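Local coordinates for probable E3 ubiquitin-protein ligase HERC1 (Homo sapiens, PDB 4QT6) that probably works as a HECT-type E3 ubiquitin ligase, with a SPRY domain, the part crystallised here, that is likely to serve as a protein-binding module, at residues Y44-N49 with G148-I153; E53-G58 with P138-Y143; V59-V64 with D74-R79. One frame throughout, in Å; residues are numbered along the deposited sequence. Where two conformers were deposited one is given.

Interaction 1: Y44-N49 with G148-I153; sequences YIVKEN and GEKVKI. With ARF (formamide), chain F.
At Val46 a chi1 of 171° swings CG1 to the far side from N, toward Lys150, and leaves CG2 beside Lys152, 3.9 Å from Lys152 CB. Val46 points at the partner strand because it sits in a classic beta bulge in the antiparallel pairing of strands 38-47 and 150-154, two neighbours in one sheet of the SPRY beta-sandwich. Val46 and Lys47 both face Lys150, whose carbonyl O takes a straight bond from Lys47 N at 3.1 Å and a weak, bent one from Val46 N. Beyond the bulge Lys150 N returns a bond to Lys47 O, and before it Tyr44 and Lys152 exchange a regular pair of backbone bonds.

The two faces differ. Ile45 and Val151 run side by side toward the second sheet, CD1 of Ile45 4.1 Å from CG2 of Val151, and Val151 goes on to touch Val140 and Phe142 there. On the outer face Lys150 and Lys152 run out extended beyond CG, Lys150 to a salt bridge with Glu13.

Where the strands end, the acids of Glu48 and Glu149 come close, their planes 72° apart. Each has partners of its own: Thr55 and Gly54 N hold Glu48, while Ser144 and His20 hold Glu149, which should ease the likely repulsion. A water sits 2.8 Å from Asn49 OD1 and 2.7 Å from Glu149 OE2.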
loop_
_atom_site.group_PDB
_atom_site.type_symbol
_atom_site.label_atom_id
_atom_site.label_comp_id
_atom_site.label_asym_id
_atom_site.label_seq_id
_atom_site.Cartn_x
_atom_site.Cartn_y
_atom_site.Cartn_z
ATOM N N TYR A 44 3.136 -8.717 0.500
ATOM C CA TYR A 44 2.593 -10.064 0.426
ATOM C C TYR A 44 1.351 -10.091 1.310
ATOM O O TYR A 44 1.392 -9.669 2.482
ATOM C CB TYR A 44 3.623 -11.081 0.890
ATOM C CG TYR A 44 3.064 -12.464 0.984
ATOM C CD1 TYR A 44 2.770 -13.184 -0.167
ATOM C CD2 TYR A 44 2.804 -13.043 2.217
ATOM C CE1 TYR A 44 2.247 -14.469 -0.088
ATOM C CE2 TYR A 44 2.267 -14.319 2.303
ATOM C CZ TYR A 44 1.995 -15.019 1.142
ATOM O OH TYR A 44 1.484 -16.305 1.205
ATOM N N ILE A 45 0.237 -10.539 0.743
ATOM C CA ILE A 45 -1.034 -10.525 1.467
ATOM C C ILE A 45 -1.159 -11.791 2.333
ATOM O O ILE A 45 -1.451 -12.900 1.852
ATOM C CB ILE A 45 -2.266 -10.345 0.547
ATOM C CG1 ILE A 45 -2.052 -9.208 -0.474
ATOM C CG2 ILE A 45 -3.508 -10.108 1.378
ATOM C CD1 ILE A 45 -1.771 -7.848 0.100
ATOM N N VAL A 46 -0.898 -11.619 3.625
ATOM C CA VAL A 46 -0.842 -12.761 4.548
ATOM C C VAL A 46 -2.242 -13.301 4.851
ATOM O O VAL A 46 -2.464 -14.528 4.889
ATOM C CB VAL A 46 -0.109 -12.387 5.854
ATOM C CG1 VAL A 46 -0.247 -13.487 6.885
ATOM C CG2 VAL A 46 1.378 -12.136 5.602
ATOM N N LYS A 47 -3.158 -12.394 5.147
ATOM C CA LYS A 47 -4.503 -12.741 5.579
ATOM C C LYS A 47 -5.482 -11.717 5.014
ATOM O O LYS A 47 -5.317 -10.503 5.192
ATOM C CB LYS A 47 -4.574 -12.787 7.110
ATOM C CG LYS A 47 -5.938 -13.154 7.691
ATOM C CD LYS A 47 -6.379 -14.542 7.272
ATOM C CE LYS A 47 -7.808 -14.859 7.725
ATOM N NZ LYS A 47 -8.864 -14.073 7.010
ATOM N N GLU A 48 -6.503 -12.227 4.325
ATOM C CA GLU A 48 -7.600 -11.417 3.839
ATOM C C GLU A 48 -8.882 -12.260 3.796
ATOM O O GLU A 48 -8.837 -13.467 4.032
ATOM C CB GLU A 48 -7.278 -10.844 2.444
ATOM C CG GLU A 48 -6.975 -9.339 2.449
ATOM C CD GLU A 48 -8.214 -8.486 2.676
ATOM O OE1 GLU A 48 -8.124 -7.236 2.585
ATOM O OE2 GLU A 48 -9.306 -9.058 2.950
ATOM N N ASN A 49 -9.995 -11.589 3.521
ATOM C CA ASN A 49 -11.285 -12.243 3.208
ATOM C C ASN A 49 -11.434 -12.308 1.706
ATOM O O ASN A 49 -11.731 -11.305 1.064
ATOM C CB ASN A 49 -12.427 -11.462 3.838
ATOM C CG ASN A 49 -12.286 -11.352 5.331
ATOM O OD1 ASN A 49 -12.053 -10.269 5.880
ATOM N ND2 ASN A 49 -12.381 -12.486 6.004
ATOM N N GLY A 148 -8.293 -7.758 11.455
ATOM C CA GLY A 148 -7.824 -9.089 11.075
ATOM C C GLY A 148 -6.938 -9.272 9.872
ATOM O O GLY A 148 -6.212 -10.276 9.776
ATOM N N GLU A 149 -7.026 -8.357 8.917
ATOM C CA GLU A 149 -6.225 -8.492 7.707
ATOM C C GLU A 149 -4.765 -8.354 8.090
ATOM O O GLU A 149 -4.456 -7.675 9.059
ATOM C CB GLU A 149 -6.547 -7.417 6.679
ATOM C CG GLU A 149 -7.964 -7.401 6.118
ATOM C CD GLU A 149 -8.917 -6.561 6.932
ATOM O OE1 GLU A 149 -8.564 -6.115 8.035
ATOM O OE2 GLU A 149 -10.045 -6.345 6.463
ATOM N N LYS A 150 -3.881 -8.981 7.316
ATOM C CA LYS A 150 -2.436 -8.908 7.559
ATOM C C LYS A 150 -1.658 -8.788 6.260
ATOM O O LYS A 150 -1.915 -9.527 5.306
ATOM C CB LYS A 150 -1.925 -10.144 8.321
ATOM C CG LYS A 150 -2.510 -10.334 9.701
ATOM C CD LYS A 150 -1.790 -11.478 10.395
ATOM C CE LYS A 150 -2.473 -11.806 11.721
ATOM N NZ LYS A 150 -1.586 -12.486 12.699
ATOM N N VAL A 151 -0.718 -7.850 6.218
ATOM C CA VAL A 151 0.141 -7.641 5.035
ATOM C C VAL A 151 1.595 -7.616 5.469
ATOM O O VAL A 151 1.955 -6.916 6.425
ATOM C CB VAL A 151 -0.215 -6.308 4.320
ATOM C CG1 VAL A 151 0.666 -6.058 3.093
ATOM C CG2 VAL A 151 -1.685 -6.296 3.918
ATOM N N LYS A 152 2.436 -8.337 4.737
ATOM C CA LYS A 152 3.861 -8.361 4.970
ATOM C C LYS A 152 4.585 -7.457 3.974
ATOM O O LYS A 152 4.288 -7.495 2.776
ATOM C CB LYS A 152 4.372 -9.796 4.821
ATOM C CG LYS A 152 5.861 -9.966 5.048
ATOM C CD LYS A 152 6.261 -11.428 5.076
ATOM C CE LYS A 152 7.762 -11.561 5.246
ATOM N NZ LYS A 152 8.204 -12.944 5.572
ATOM N N ILE A 153 5.553 -6.690 4.467
ATOM C CA ILE A 153 6.431 -5.948 3.579
ATOM C C ILE A 153 7.719 -6.755 3.352
ATOM O O ILE A 153 8.300 -7.279 4.303
ATOM C CB ILE A 153 6.669 -4.493 4.095
ATOM C CG1 ILE A 153 7.318 -3.633 2.998
ATOM C CG2 ILE A 153 7.460 -4.467 5.386
ATOM C CD1 ILE A 153 7.361 -2.147 3.335
HETATM N N ARF F . 10.787 -0.764 3.074
HETATM C C ARF F . 10.800 -1.911 3.775
HETATM O O ARF F . 10.482 -1.884 4.960
HETATM O O HOH W 1 -11.337 -7.846 4.618
#

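Interaction 2: E53-G58 with P138-Y143; sequences EGTCVG and PCVMFY. With ARF (formamide), chain B; ARF (formamide), chain G.
Tyr143 reaches back across Gly54, with CB leading to a ring whose CG and CD2 lie by the Gly54 carbonyl, CD2 3.6 Å from Gly54 O. That oxygen sits over one face, offset toward the rim, and also accepts the Tyr143 backbone N. CE1 lies under Gly54 CA and CE2 under its carbonyl C; that CA makes a CH-pi contact, 4.0 Å from the ring centroid and 20° off the normal. At the ring edge CE2 meets Cys56 SG at 4.0 Å, a sulfur-aromatic contact. The tip, OH, donates to the oxygen of a formamide at 2.6 Å, accepts from a water that also donates to Thr55 O, and is hydrogen-bonded to Arg79 NE. The same formamide gives its N-H to Glu53 O at 2.8 Å, so phenol hydroxyl and backbone carbonyl grip it together.

Further in, Cys56 with Met141 and Gly58 with Cys139 form hydrogen-bonded pairs. On the other face Thr55 OG1 meets the Phe142 ring edge in its plane, 3.4 Å from CE1, while Glu48 takes its hydrogen bond. This is the antiparallel core of a SPRY beta-sandwich sheet, with a formamide-binding site at the end of the strand pair.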
loop_
_atom_site.group_PDB
_atom_site.type_symbol
_atom_site.label_atom_id
_atom_site.label_comp_id
_atom_site.label_asym_id
_atom_site.label_seq_id
_atom_site.Cartn_x
_atom_site.Cartn_y
_atom_site.Cartn_z
ATOM N N GLU A 53 -12.376 -8.170 0.028
ATOM C CA GLU A 53 -11.127 -7.651 0.609
ATOM C C GLU A 53 -11.330 -6.235 1.108
ATOM O O GLU A 53 -12.242 -5.525 0.651
ATOM C CB GLU A 53 -9.990 -7.700 -0.413
ATOM C CG GLU A 53 -9.496 -9.092 -0.756
ATOM C CD GLU A 53 -10.355 -9.821 -1.782
ATOM O OE1 GLU A 53 -11.326 -9.238 -2.289
ATOM O OE2 GLU A 53 -10.062 -10.992 -2.067
ATOM N N GLY A 54 -10.467 -5.824 2.044
ATOM C CA GLY A 54 -10.562 -4.532 2.702
ATOM C C GLY A 54 -9.239 -3.777 2.743
ATOM O O GLY A 54 -9.088 -2.857 3.507
ATOM N N THR A 55 -8.294 -4.199 1.910
ATOM C CA THR A 55 -6.923 -3.663 1.883
ATOM C C THR A 55 -6.641 -2.831 0.644
ATOM O O THR A 55 -7.055 -3.202 -0.472
ATOM C CB THR A 55 -5.942 -4.836 1.861
ATOM O OG1 THR A 55 -6.123 -5.610 3.048
ATOM C CG2 THR A 55 -4.478 -4.373 1.760
ATOM N N CYS A 56 -5.858 -1.770 0.832
ATOM C CA CYS A 56 -5.154 -1.104 -0.270
ATOM C C CYS A 56 -3.678 -1.059 0.080
ATOM O O CYS A 56 -3.342 -0.989 1.257
ATOM C CB CYS A 56 -5.597 0.328 -0.466
ATOM S SG CYS A 56 -7.340 0.545 -0.922
ATOM N N VAL A 57 -2.811 -1.085 -0.930
ATOM C CA VAL A 57 -1.364 -0.922 -0.715
ATOM C C VAL A 57 -0.855 0.219 -1.546
ATOM O O VAL A 57 -1.481 0.597 -2.518
ATOM C CB VAL A 57 -0.587 -2.207 -1.043
ATOM C CG1 VAL A 57 -1.173 -3.371 -0.254
ATOM C CG2 VAL A 57 -0.571 -2.532 -2.548
ATOM N N GLY A 58 0.270 0.796 -1.165
ATOM C CA GLY A 58 0.833 1.848 -1.988
ATOM C C GLY A 58 1.893 2.619 -1.251
ATOM O O GLY A 58 2.748 2.020 -0.589
ATOM N N PRO A 138 6.414 3.417 1.775
ATOM C CA PRO A 138 5.512 2.271 1.571
ATOM C C PRO A 138 4.424 2.210 2.638
ATOM O O PRO A 138 4.691 2.504 3.811
ATOM C CB PRO A 138 6.455 1.067 1.661
ATOM C CG PRO A 138 7.771 1.607 1.227
ATOM C CD PRO A 138 7.840 3.014 1.739
ATOM N N CYS A 139 3.198 1.894 2.239
ATOM C CA CYS A 139 2.066 1.857 3.175
ATOM C C CYS A 139 1.012 0.861 2.812
ATOM O O CYS A 139 0.915 0.415 1.689
ATOM C CB CYS A 139 1.391 3.219 3.295
ATOM S SG CYS A 139 0.440 3.732 1.866
ATOM N N VAL A 140 0.203 0.556 3.815
ATOM C CA VAL A 140 -0.959 -0.302 3.705
ATOM C C VAL A 140 -2.073 0.438 4.414
ATOM O O VAL A 140 -1.837 1.071 5.449
ATOM C CB VAL A 140 -0.680 -1.660 4.382
ATOM C CG1 VAL A 140 -1.925 -2.517 4.430
ATOM C CG2 VAL A 140 0.452 -2.375 3.662
HETATM N N MSE A 141 -3.280 0.376 3.854
HETATM C CA MSE A 141 -4.468 0.969 4.487
HETATM C C MSE A 141 -5.563 -0.070 4.479
HETATM O O MSE A 141 -5.669 -0.830 3.519
HETATM C CB MSE A 141 -4.827 2.213 3.665
HETATM C CG MSE A 141 -5.933 3.114 4.206
HETATM SE SE MSE A 141 -7.747 2.532 3.676
HETATM C CE MSE A 141 -7.409 1.677 1.941
ATOM N N PHE A 142 -6.373 -0.104 5.534
ATOM C CA PHE A 142 -7.526 -0.981 5.602
ATOM C C PHE A 142 -8.796 -0.153 5.758
ATOM O O PHE A 142 -8.875 0.680 6.661
ATOM C CB PHE A 142 -7.388 -1.916 6.796
ATOM C CG PHE A 142 -6.112 -2.714 6.815
ATOM C CD1 PHE A 142 -5.905 -3.765 5.916
ATOM C CD2 PHE A 142 -5.131 -2.440 7.769
ATOM C CE1 PHE A 142 -4.732 -4.493 5.951
ATOM C CE2 PHE A 142 -3.945 -3.178 7.806
ATOM C CZ PHE A 142 -3.754 -4.191 6.891
ATOM N N TYR A 143 -9.766 -0.377 4.873
ATOM C CA TYR A 143 -11.044 0.355 4.937
ATOM C C TYR A 143 -12.162 -0.471 5.516
ATOM O O TYR A 143 -13.301 0.020 5.635
ATOM C CB TYR A 143 -11.448 0.948 3.581
ATOM C CG TYR A 143 -11.557 -0.042 2.455
ATOM C CD1 TYR A 143 -12.706 -0.795 2.276
ATOM C CD2 TYR A 143 -10.509 -0.239 1.569
ATOM C CE1 TYR A 143 -12.802 -1.713 1.264
ATOM C CE2 TYR A 143 -10.602 -1.153 0.533
ATOM C CZ TYR A 143 -11.762 -1.870 0.364
ATOM O OH TYR A 143 -11.856 -2.757 -0.669
HETATM N N ARF B . -14.822 -5.609 -0.380
HETATM C C ARF B . -15.076 -4.504 -1.077
HETATM O O ARF B . -14.257 -3.600 -1.138
HETATM N N ARF G . -13.749 -6.339 4.104
HETATM C C ARF G . -14.256 -5.350 3.356
HETATM O O ARF G . -14.693 -4.337 3.887
HETATM O O HOH W 2 -9.579 -4.279 -0.969
#

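Interaction 3: V59-V64 with D74-R79; sequences VSRWPV and DMWLYR. With ARF (formamide), chain C; ARF (formamide), chain B.
An antiparallel strand pair in the SPRY beta-sandwich ends here in a loop: strand 55-60 runs out into residues 61-64, and the chain returns as strand 75-79. Val59 and Trp76 form the hydrogen-bonded pair, with Trp76 N to Val59 O at 2.9 Å and a longer return bond from Val59 N. Two residues on, Arg61 N gives Asp74 O a nearly linear bond of 2.8 Å (173°), extending the pairing past the end of the strand.

Arg61 then lays its side chain across the return strand. With CG beside the backbone N (chi1 -68°) and the chain extended as far as NE, CB and CG pass alongside Asp74 O and the guanidinium comes to the six-membered ring of Trp76. Trp76 CH2 stands over one guanidinium face, 3.4 Å from Arg61 NH1, the two planes tilted by 40°. Arg61 NH2 forms a salt bridge with Asp132. With an alanine in place of Arg61, Asp132 is likely to lose its charged mate and the Trp76 rim its cover on this side.

On the opposite face of the pairing, Ser60 OG bonds to Arg61 O at 2.7 Å, in the carbonyl plane on a lone pair, which fixes the hydroxyl. Met75, a selenomethionine, stretches past it so that CE rests 3.7 Å from Val64 CG2. Asp74 OD2 accepts the backbone N-H groups of His65 and Asp66, tying down the loop after Val64.

At the far end of strand 75-79, Arg79 NH2 donates to a formamide oxygen at 3.0 Å. The chemistry is therefore divided: apolar contacts and backbone bonds join the strands, Asp132 pairs with the charge of Arg61, and Asp74 holds the loop, probably adding at most a nearby opposite charge for the arginine.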
loop_
_atom_site.group_PDB
_atom_site.type_symbol
_atom_site.label_atom_id
_atom_site.label_comp_id
_atom_site.label_asym_id
_atom_site.label_seq_id
_atom_site.Cartn_x
_atom_site.Cartn_y
_atom_site.Cartn_z
ATOM N N VAL A 59 1.867 3.940 -1.408
ATOM C CA VAL A 59 2.792 4.834 -0.712
ATOM C C VAL A 59 2.038 6.021 -0.111
ATOM O O VAL A 59 0.935 6.355 -0.565
ATOM C CB VAL A 59 3.918 5.337 -1.647
ATOM C CG1 VAL A 59 4.839 4.187 -2.024
ATOM C CG2 VAL A 59 3.345 6.014 -2.885
ATOM N N SER A 60 2.634 6.615 0.912
ATOM C CA SER A 60 2.032 7.713 1.666
ATOM C C SER A 60 3.052 8.764 2.057
ATOM O O SER A 60 4.221 8.462 2.365
ATOM C CB SER A 60 1.390 7.192 2.943
ATOM O OG SER A 60 0.677 8.218 3.619
ATOM N N ARG A 61 2.560 9.999 2.116
ATOM C CA ARG A 61 3.216 11.068 2.847
ATOM C C ARG A 61 3.113 10.847 4.337
ATOM O O ARG A 61 2.234 10.113 4.815
ATOM C CB ARG A 61 2.519 12.396 2.544
ATOM C CG ARG A 61 2.693 12.859 1.131
ATOM C CD ARG A 61 1.948 14.170 0.948
ATOM N NE ARG A 61 2.399 14.841 -0.267
ATOM C CZ ARG A 61 1.764 14.859 -1.432
ATOM N NH1 ARG A 61 0.582 14.270 -1.630
ATOM N NH2 ARG A 61 2.319 15.527 -2.422
ATOM N N TRP A 62 3.978 11.527 5.086
ATOM C CA TRP A 62 3.864 11.590 6.534
ATOM C C TRP A 62 4.059 13.045 6.966
ATOM O O TRP A 62 5.021 13.667 6.517
ATOM C CB TRP A 62 4.917 10.712 7.180
ATOM C CG TRP A 62 4.794 10.684 8.667
ATOM C CD1 TRP A 62 5.637 11.253 9.569
ATOM C CD2 TRP A 62 3.760 10.046 9.422
ATOM N NE1 TRP A 62 5.183 11.021 10.847
ATOM C CE2 TRP A 62 4.036 10.279 10.781
ATOM C CE3 TRP A 62 2.635 9.305 9.080
ATOM C CZ2 TRP A 62 3.223 9.795 11.794
ATOM C CZ3 TRP A 62 1.831 8.825 10.083
ATOM C CH2 TRP A 62 2.135 9.060 11.422
ATOM N N PRO A 63 3.187 13.603 7.820
ATOM C CA PRO A 63 2.037 12.958 8.453
ATOM C C PRO A 63 0.854 12.686 7.527
ATOM O O PRO A 63 0.782 13.217 6.428
ATOM C CB PRO A 63 1.617 13.989 9.520
ATOM C CG PRO A 63 2.046 15.286 8.949
ATOM C CD PRO A 63 3.358 14.993 8.280
ATOM N N VAL A 64 -0.029 11.807 7.975
ATOM C CA VAL A 64 -1.256 11.467 7.279
ATOM C C VAL A 64 -2.376 12.330 7.860
ATOM O O VAL A 64 -2.597 12.341 9.083
ATOM C CB VAL A 64 -1.587 9.973 7.479
ATOM C CG1 VAL A 64 -2.995 9.627 7.006
ATOM C CG2 VAL A 64 -0.554 9.129 6.739
ATOM N N ASP A 74 -2.931 12.232 0.325
ATOM C CA ASP A 74 -1.723 11.902 1.092
ATOM C C ASP A 74 -1.134 10.576 0.643
ATOM O O ASP A 74 0.078 10.356 0.817
ATOM C CB ASP A 74 -2.014 11.850 2.590
ATOM C CG ASP A 74 -2.203 13.218 3.195
ATOM O OD1 ASP A 74 -1.637 14.206 2.658
ATOM O OD2 ASP A 74 -2.901 13.286 4.224
HETATM N N MSE A 75 -1.976 9.726 0.073
HETATM C CA MSE A 75 -1.606 8.361 -0.327
HETATM C C MSE A 75 -1.886 8.123 -1.788
HETATM O O MSE A 75 -2.733 8.784 -2.416
HETATM C CB MSE A 75 -2.346 7.315 0.510
HETATM C CG MSE A 75 -2.259 7.636 1.997
HETATM SE SE MSE A 75 -3.135 6.178 3.016
HETATM C CE MSE A 75 -2.133 6.454 4.672
ATOM N N TRP A 76 -1.176 7.170 -2.339
ATOM C CA TRP A 76 -1.393 6.650 -3.678
ATOM C C TRP A 76 -1.656 5.166 -3.483
ATOM O O TRP A 76 -0.773 4.422 -3.015
ATOM C CB TRP A 76 -0.143 6.835 -4.543
ATOM C CG TRP A 76 0.117 8.218 -5.087
ATOM C CD1 TRP A 76 -0.103 8.628 -6.375
ATOM C CD2 TRP A 76 0.692 9.338 -4.407
ATOM N NE1 TRP A 76 0.258 9.928 -6.520
ATOM C CE2 TRP A 76 0.773 10.397 -5.347
ATOM C CE3 TRP A 76 1.113 9.575 -3.096
ATOM C CZ2 TRP A 76 1.270 11.647 -5.009
ATOM C CZ3 TRP A 76 1.618 10.825 -2.772
ATOM C CH2 TRP A 76 1.705 11.841 -3.732
ATOM N N LEU A 77 -2.866 4.713 -3.793
ATOM C CA LEU A 77 -3.322 3.416 -3.318
ATOM C C LEU A 77 -3.850 2.522 -4.414
ATOM O O LEU A 77 -4.423 2.985 -5.410
ATOM C CB LEU A 77 -4.397 3.590 -2.257
ATOM C CG LEU A 77 -3.972 4.290 -0.984
ATOM C CD1 LEU A 77 -5.182 4.604 -0.111
ATOM C CD2 LEU A 77 -2.950 3.456 -0.219
ATOM N N TYR A 78 -3.709 1.226 -4.181
ATOM C CA TYR A 78 -4.090 0.158 -5.097
ATOM C C TYR A 78 -4.922 -0.836 -4.276
ATOM O O TYR A 78 -4.477 -1.395 -3.259
ATOM C CB TYR A 78 -2.805 -0.442 -5.719
ATOM C CG TYR A 78 -2.882 -1.664 -6.592
ATOM C CD1 TYR A 78 -3.984 -1.905 -7.401
ATOM C CD2 TYR A 78 -1.786 -2.531 -6.699
ATOM C CE1 TYR A 78 -4.030 -3.036 -8.209
ATOM C CE2 TYR A 78 -1.821 -3.650 -7.515
ATOM C CZ TYR A 78 -2.944 -3.887 -8.284
ATOM O OH TYR A 78 -2.966 -5.020 -9.086
ATOM N N ARG A 79 -6.167 -1.013 -4.710
ATOM C CA ARG A 79 -7.196 -1.716 -3.930
ATOM C C ARG A 79 -7.320 -3.200 -4.298
ATOM O O ARG A 79 -7.531 -3.552 -5.480
ATOM C CB ARG A 79 -8.527 -0.985 -4.146
ATOM C CG ARG A 79 -9.728 -1.544 -3.421
ATOM C CD ARG A 79 -10.926 -0.638 -3.670
ATOM N NE ARG A 79 -12.187 -1.219 -3.224
ATOM C CZ ARG A 79 -13.386 -0.894 -3.714
ATOM N NH1 ARG A 79 -13.503 0.014 -4.693
ATOM N NH2 ARG A 79 -14.471 -1.489 -3.229
HETATM N N ARF C . -1.004 -4.967 -11.218
HETATM C C ARF C . -1.175 -5.283 -12.507
HETATM O O ARF C . -2.291 -5.588 -12.911
HETATM N N ARF B . -14.822 -5.609 -0.380
HETATM C C ARF B . -15.076 -4.504 -1.077
HETATM O O ARF B . -14.257 -3.600 -1.138
#

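Interactions 2 and 3 share strand 55-60 and belong to one sheet, with 137-142 on one side of that strand and 75-79 on the other; Val57 O to Tyr78 N continues the bonding between them. Interaction 1 lies in the facing sheet. Interaction 2 is the buried one, largely apolar along its strands, with polar groups gathered at the Tyr143 end, while interactions 1 and 3 are partly buried and carry lysines, acids and an arginine toward their rims. Glu48 links interactions 1 and 2 through Thr55 and Gly54. Tyr143 and Arg79 link 2 and 3, meeting each other and the same formamide. Interactions 1 and 3 lie about 18 Å apart between centres and do not touch.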